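Local coordinates for protein putative pyridoxal phosphate-dependent transferase (Clostridium difficile, PDB 4DQ6) that binds pyridoxal-5'-phosphate and belongs to the class I and II aminotransferase family, though its own role is only putatively that of a transferase, at residues 122-127 with 173-178; 118-123 with 141-146. All coordinates share one frame; numbering follows the deposited sequence.

Contact 1: residues 122-127 with 173-178. With PLP (pyridoxal-5'-phosphate), chain C.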
loop_
_atom_site.group_PDB
_atom_site.type_symbol
_atom_site.label_atom_id
_atom_site.label_comp_id
_atom_site.label_asym_id
_atom_site.label_seq_id
_atom_site.Cartn_x
_atom_site.Cartn_y
_atom_site.Cartn_z
ATOM N N PRO A 122 12.101 -26.287 -3.272
ATOM C CA PRO A 122 12.000 -24.990 -3.966
ATOM C C PRO A 122 10.697 -24.298 -3.633
ATOM O O PRO A 122 9.634 -24.965 -3.599
ATOM C CB PRO A 122 12.104 -25.398 -5.419
ATOM C CG PRO A 122 11.544 -26.806 -5.473
ATOM C CD PRO A 122 11.955 -27.446 -4.146
ATOM N N VAL A 123 10.706 -22.981 -3.445
ATOM C CA VAL A 123 9.518 -22.249 -3.112
ATOM C C VAL A 123 9.675 -20.815 -3.610
ATOM O O VAL A 123 10.785 -20.329 -3.786
ATOM C CB VAL A 123 9.169 -22.321 -1.591
ATOM C CG1 VAL A 123 10.179 -21.490 -0.781
ATOM C CG2 VAL A 123 7.754 -21.843 -1.273
ATOM N N TYR A 124 8.526 -20.180 -3.778
ATOM C CA TYR A 124 8.311 -18.728 -4.045
ATOM C C TYR A 124 9.460 -17.938 -3.414
ATOM O O TYR A 124 9.682 -18.037 -2.200
ATOM C CB TYR A 124 6.988 -18.336 -3.445
ATOM C CG TYR A 124 6.567 -16.916 -3.732
ATOM C CD1 TYR A 124 6.492 -16.452 -5.019
ATOM C CD2 TYR A 124 6.210 -16.061 -2.687
ATOM C CE1 TYR A 124 6.121 -15.163 -5.289
ATOM C CE2 TYR A 124 5.815 -14.735 -2.954
ATOM C CZ TYR A 124 5.788 -14.318 -4.264
ATOM O OH TYR A 124 5.399 -13.012 -4.628
ATOM N N SER A 125 10.217 -17.208 -4.234
ATOM C CA SER A 125 11.534 -16.738 -3.773
ATOM C C SER A 125 11.435 -15.698 -2.671
ATOM O O SER A 125 12.360 -15.591 -1.877
ATOM C CB SER A 125 12.366 -16.234 -4.911
ATOM O OG SER A 125 11.730 -15.066 -5.450
ATOM N N PRO A 126 10.360 -14.913 -2.599
ATOM C CA PRO A 126 10.277 -13.966 -1.483
ATOM C C PRO A 126 10.265 -14.598 -0.121
ATOM O O PRO A 126 10.581 -13.898 0.864
ATOM C CB PRO A 126 8.993 -13.217 -1.769
ATOM C CG PRO A 126 9.013 -13.170 -3.255
ATOM C CD PRO A 126 9.363 -14.567 -3.641
ATOM N N PHE A 127 9.923 -15.880 -0.015
ATOM C CA PHE A 127 10.043 -16.612 1.285
ATOM C C PHE A 127 11.488 -16.582 1.843
ATOM O O PHE A 127 11.704 -16.434 3.053
ATOM C CB PHE A 127 9.646 -18.070 1.136
ATOM C CG PHE A 127 8.166 -18.353 1.281
ATOM C CD1 PHE A 127 7.199 -17.457 0.928
ATOM C CD2 PHE A 127 7.812 -19.598 1.781
ATOM C CE1 PHE A 127 5.853 -17.803 1.094
ATOM C CE2 PHE A 127 6.502 -19.953 1.973
ATOM C CZ PHE A 127 5.516 -19.073 1.575
ATOM N N PRO A 173 -1.601 -23.853 -1.313
ATOM C CA PRO A 173 -0.777 -24.725 -2.149
ATOM C C PRO A 173 0.663 -24.237 -2.346
ATOM O O PRO A 173 0.934 -23.024 -2.249
ATOM C CB PRO A 173 -1.493 -24.708 -3.506
ATOM C CG PRO A 173 -2.875 -24.254 -3.217
ATOM C CD PRO A 173 -2.808 -23.374 -2.028
ATOM N N HIS A 174 1.577 -25.151 -2.665
ATOM C CA HIS A 174 2.978 -24.866 -2.718
ATOM C C HIS A 174 3.376 -24.481 -4.155
ATOM O O HIS A 174 3.435 -25.349 -5.053
ATOM C CB HIS A 174 3.751 -26.051 -2.204
ATOM C CG HIS A 174 5.178 -25.750 -2.002
ATOM N ND1 HIS A 174 5.751 -25.711 -0.743
ATOM C CD2 HIS A 174 6.162 -25.456 -2.909
ATOM C CE1 HIS A 174 7.059 -25.385 -0.907
ATOM N NE2 HIS A 174 7.349 -25.317 -2.213
ATOM N N ASN A 175 3.760 -23.217 -4.308
ATOM C CA ASN A 175 4.356 -22.675 -5.540
ATOM C C ASN A 175 5.872 -22.813 -5.433
ATOM O O ASN A 175 6.452 -22.307 -4.468
ATOM C CB ASN A 175 3.919 -21.203 -5.645
ATOM C CG ASN A 175 4.742 -20.383 -6.584
ATOM O OD1 ASN A 175 5.448 -20.861 -7.440
ATOM N ND2 ASN A 175 4.574 -19.036 -6.459
ATOM N N PRO A 176 6.558 -23.514 -6.362
ATOM C CA PRO A 176 6.104 -23.753 -7.740
ATOM C C PRO A 176 5.718 -25.179 -8.065
ATOM O O PRO A 176 5.336 -25.458 -9.258
ATOM C CB PRO A 176 7.369 -23.368 -8.540
ATOM C CG PRO A 176 8.447 -23.926 -7.696
ATOM C CD PRO A 176 8.038 -23.541 -6.310
ATOM N N VAL A 177 5.855 -26.101 -7.132
ATOM C CA VAL A 177 5.702 -27.517 -7.459
ATOM C C VAL A 177 4.251 -27.979 -7.664
ATOM O O VAL A 177 4.033 -29.084 -8.166
ATOM C CB VAL A 177 6.432 -28.430 -6.499
ATOM C CG1 VAL A 177 7.901 -28.041 -6.326
ATOM C CG2 VAL A 177 5.738 -28.561 -5.152
ATOM N N GLY A 178 3.320 -27.175 -7.213
ATOM C CA GLY A 178 1.865 -27.397 -7.475
ATOM C C GLY A 178 1.160 -28.322 -6.523
ATOM O O GLY A 178 0.098 -28.800 -6.798
HETATM N N1 PLP C . 2.668 -15.799 -1.948
HETATM C C2 PLP C . 2.822 -16.719 -2.956
HETATM C C2A PLP C . 3.093 -18.176 -2.728
HETATM C C3 PLP C . 2.711 -16.323 -4.342
HETATM O O3 PLP C . 2.882 -17.202 -5.319
HETATM C C4 PLP C . 2.432 -14.929 -4.650
HETATM C C4A PLP C . 2.362 -14.442 -6.075
HETATM C C5 PLP C . 2.274 -14.018 -3.527
HETATM C C6 PLP C . 2.411 -14.495 -2.203
HETATM C C5A PLP C . 1.953 -12.589 -3.830
HETATM O O4P PLP C . 2.396 -11.883 -2.719
HETATM P P PLP C . 1.927 -10.335 -2.641
HETATM O O1P PLP C . 0.511 -10.401 -2.185
HETATM O O2P PLP C . 2.990 -9.788 -1.607
HETATM O O3P PLP C . 2.030 -9.855 -4.122
#

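Contact 2: residues 118-123 with 141-146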
loop_
_atom_site.group_PDB
_atom_site.type_symbol
_atom_site.label_atom_id
_atom_site.label_comp_id
_atom_site.label_asym_id
_atom_site.label_seq_id
_atom_site.Cartn_x
_atom_site.Cartn_y
_atom_site.Cartn_z
ATOM N N MET A 118 12.132 -21.339 9.305
ATOM C CA MET A 118 12.238 -22.453 8.411
ATOM C C MET A 118 11.288 -22.319 7.247
ATOM O O MET A 118 10.114 -21.896 7.427
ATOM C CB MET A 118 11.975 -23.770 9.169
ATOM C CG MET A 118 12.069 -24.999 8.316
ATOM S SD MET A 118 11.827 -26.610 9.123
ATOM C CE MET A 118 13.357 -26.810 9.995
ATOM N N ILE A 119 11.830 -22.621 6.059
ATOM C CA ILE A 119 10.995 -22.719 4.808
ATOM C C ILE A 119 11.284 -24.028 4.086
ATOM O O ILE A 119 12.254 -24.743 4.456
ATOM C CB ILE A 119 11.192 -21.533 3.832
ATOM C CG1 ILE A 119 12.553 -21.569 3.164
ATOM C CG2 ILE A 119 10.878 -20.170 4.494
ATOM C CD1 ILE A 119 12.749 -20.494 2.090
ATOM N N GLN A 120 10.463 -24.446 3.119
ATOM C CA GLN A 120 10.708 -25.635 2.290
ATOM C C GLN A 120 10.928 -25.246 0.835
ATOM O O GLN A 120 10.019 -24.694 0.181
ATOM C CB GLN A 120 9.532 -26.592 2.353
ATOM C CG GLN A 120 9.100 -27.001 3.748
ATOM C CD GLN A 120 7.801 -27.762 3.793
ATOM O OE1 GLN A 120 6.742 -27.241 3.433
ATOM N NE2 GLN A 120 7.855 -29.009 4.239
ATOM N N GLU A 121 12.092 -25.497 0.310
ATOM C CA GLU A 121 12.437 -25.202 -1.090
ATOM C C GLU A 121 12.348 -26.447 -1.968
ATOM O O GLU A 121 12.500 -27.561 -1.503
ATOM C CB GLU A 121 13.849 -24.619 -1.129
ATOM C CG GLU A 121 13.800 -23.170 -0.611
ATOM C CD GLU A 121 15.051 -22.351 -0.840
ATOM O OE1 GLU A 121 16.095 -22.961 -1.084
ATOM O OE2 GLU A 121 14.975 -21.084 -0.774
ATOM N N PRO A 122 12.101 -26.287 -3.272
ATOM C CA PRO A 122 12.000 -24.990 -3.966
ATOM C C PRO A 122 10.697 -24.298 -3.633
ATOM O O PRO A 122 9.634 -24.965 -3.599
ATOM C CB PRO A 122 12.104 -25.398 -5.419
ATOM C CG PRO A 122 11.544 -26.806 -5.473
ATOM C CD PRO A 122 11.955 -27.446 -4.146
ATOM N N VAL A 123 10.706 -22.981 -3.445
ATOM C CA VAL A 123 9.518 -22.249 -3.112
ATOM C C VAL A 123 9.675 -20.815 -3.610
ATOM O O VAL A 123 10.785 -20.329 -3.786
ATOM C CB VAL A 123 9.169 -22.321 -1.591
ATOM C CG1 VAL A 123 10.179 -21.490 -0.781
ATOM C CG2 VAL A 123 7.754 -21.843 -1.273
ATOM N N SER A 141 14.419 -26.671 4.829
ATOM C CA SER A 141 14.159 -28.075 4.743
ATOM C C SER A 141 13.647 -28.436 3.374
ATOM O O SER A 141 12.467 -28.217 3.113
ATOM C CB SER A 141 13.181 -28.530 5.826
ATOM O OG SER A 141 12.796 -29.877 5.588
ATOM N N PRO A 142 14.517 -28.874 2.469
ATOM C CA PRO A 142 14.020 -29.037 1.080
ATOM C C PRO A 142 12.899 -30.070 1.020
ATOM O O PRO A 142 12.874 -31.056 1.755
ATOM C CB PRO A 142 15.236 -29.462 0.297
ATOM C CG PRO A 142 16.432 -29.101 1.139
ATOM C CD PRO A 142 15.961 -29.121 2.575
ATOM N N LEU A 143 11.907 -29.799 0.181
ATOM C CA LEU A 143 10.956 -30.872 -0.151
ATOM C C LEU A 143 11.723 -32.089 -0.682
ATOM O O LEU A 143 12.810 -31.970 -1.239
ATOM C CB LEU A 143 9.918 -30.405 -1.162
ATOM C CG LEU A 143 9.046 -29.232 -0.746
ATOM C CD1 LEU A 143 8.157 -28.883 -1.934
ATOM C CD2 LEU A 143 8.194 -29.511 0.454
ATOM N N GLN A 144 11.164 -33.280 -0.470
ATOM C CA GLN A 144 11.738 -34.527 -1.012
ATOM C C GLN A 144 11.062 -34.766 -2.368
ATOM O O GLN A 144 9.819 -34.880 -2.435
ATOM C CB GLN A 144 11.519 -35.718 -0.052
ATOM C CG GLN A 144 11.968 -37.092 -0.556
ATOM C CD GLN A 144 11.819 -38.187 0.539
ATOM O OE1 GLN A 144 11.177 -37.982 1.573
ATOM N NE2 GLN A 144 12.447 -39.346 0.312
ATOM N N LYS A 145 11.858 -34.856 -3.426
ATOM C CA LYS A 145 11.383 -35.334 -4.711
ATOM C C LYS A 145 11.506 -36.845 -4.712
ATOM O O LYS A 145 12.627 -37.372 -4.606
ATOM C CB LYS A 145 12.129 -34.755 -5.892
ATOM C CG LYS A 145 11.417 -35.107 -7.190
ATOM C CD LYS A 145 12.162 -34.508 -8.362
ATOM C CE LYS A 145 11.459 -34.797 -9.653
ATOM N NZ LYS A 145 12.314 -34.275 -10.760
ATOM N N LEU A 146 10.391 -37.546 -4.765
ATOM C CA LEU A 146 10.364 -38.999 -4.724
ATOM C C LEU A 146 10.786 -39.562 -6.075
ATOM O O LEU A 146 10.805 -38.864 -7.061
ATOM C CB LEU A 146 8.945 -39.480 -4.375
ATOM C CG LEU A 146 8.392 -39.103 -3.028
ATOM C CD1 LEU A 146 6.918 -39.499 -2.941
ATOM C CD2 LEU A 146 9.281 -39.678 -1.917
HETATM O O HOH W 1 10.621 -30.411 4.067
HETATM O O HOH W 2 13.899 -29.862 -2.740
#

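Contact 1: residues 122-127 with 173-178
The ring of Y124 is sandwiched, with N175 of 173-178 beside it and the pyridine ring of pyridoxal-5'-phosphate (PLP) over one face, where C3 of PLP sits 3.5 Å above the plane of the Y124 ring. P126 CD lies over the centre of the opposite face. The N175 amide, its plane turned 40° from the tyrosine ring, meets it obliquely, ND2 coming to 3.5 Å from Y124 CD1. The imidazole of H174 has its polar edge facing P122 O, which lies almost in the ring plane, while V123 CB and CG2 pack against the same end of the ring.

That edge carries a short, straight hydrogen bond, H174 NE2 to P122 O at 2.7 Å with an angle of 168° at the hydrogen; CG of H174 stands opposite the backbone N (chi1 -170°), which carries the ring across to the carbonyl of P122. Histidine suits the place because a flat ring can offer an N-H and still pack against valine. A backbone bond follows, Y124 N to N175 O at 3.0 Å, and V123 CA also approaches this oxygen.

Both segments follow parallel strands of the large sheet of the PLP-dependent aminotransferase fold, in which PLP lies over the carboxyl ends of such strands. From there N175 ND2 donates to PLP O3 at 2.7 Å, while R369 holds N175 OD1, fixing the rotation of the amide. A primary amide can serve both partners at once. Away from the ligand, P122 CG meets V177 CG1 at 3.9 Å, and W329 packs on P122, P176 and V177.

Contact 2: residues 118-123 with 141-146
Backbone bonds join the segments first: S141 N donates to I119 O at 2.9 Å, nearly in line with the carbonyl, and L143 N donates to E121 O, likewise at 2.9 Å. Between them Q120 CA approaches S141 O at 3.2 Å. Proline, lacking an N-H, fits between the two donors.

Waters extend the polar link. One accepts from Q120 NE2 and donates to S141 OG and P142 O; another bridges E121 O and L143 O. S141 OG is also hydrogen-bonded to D157 OD2 of helix 155-161, so this small hydroxyl serves both.

Apolar contact is carried by L143, whose branched end lets one methyl, CD2, lie 3.7 Å from Q120 CB and against the Q120 amide, while CD1 touches H174; the L143 and Q120 side chains cross at about a right angle. Extended torsions (chi1 -180°, chi2 178°) carry M118 SD to S141 CB.

Beyond the sheet, the parallel course of strand 116-119 and edge strand 137-140 goes on with only these two backbone bonds, and the buried E121 N has no partner. Helix 155-161 packs against M118, S141 and P142, strand 165-171 touches M118 and Q120, and strand 151-152 pairs with 144-145.

How the contacts relate
Contacts 1 and 2 lie with centres about 9 Å apart and share P122 and V123, so the chain passes directly from the sheet-edge pairing of contact 2 to the PLP side of contact 1. H174 links the two: its CE1 lies 3.2 Å from Q120 O, and its NE2 is 3.7 Å from L143 CD1. The same methyl meets V177 CG2, and F127 CB touches I119 CD1. Contact 1 includes the pocket residues Y124 and N175, whereas in contact 2 the I119 side chain is about 11 Å from PLP. Residues H206, V99 and I100, with Y65 of the second subunit, also hydrogen-bond to PLP.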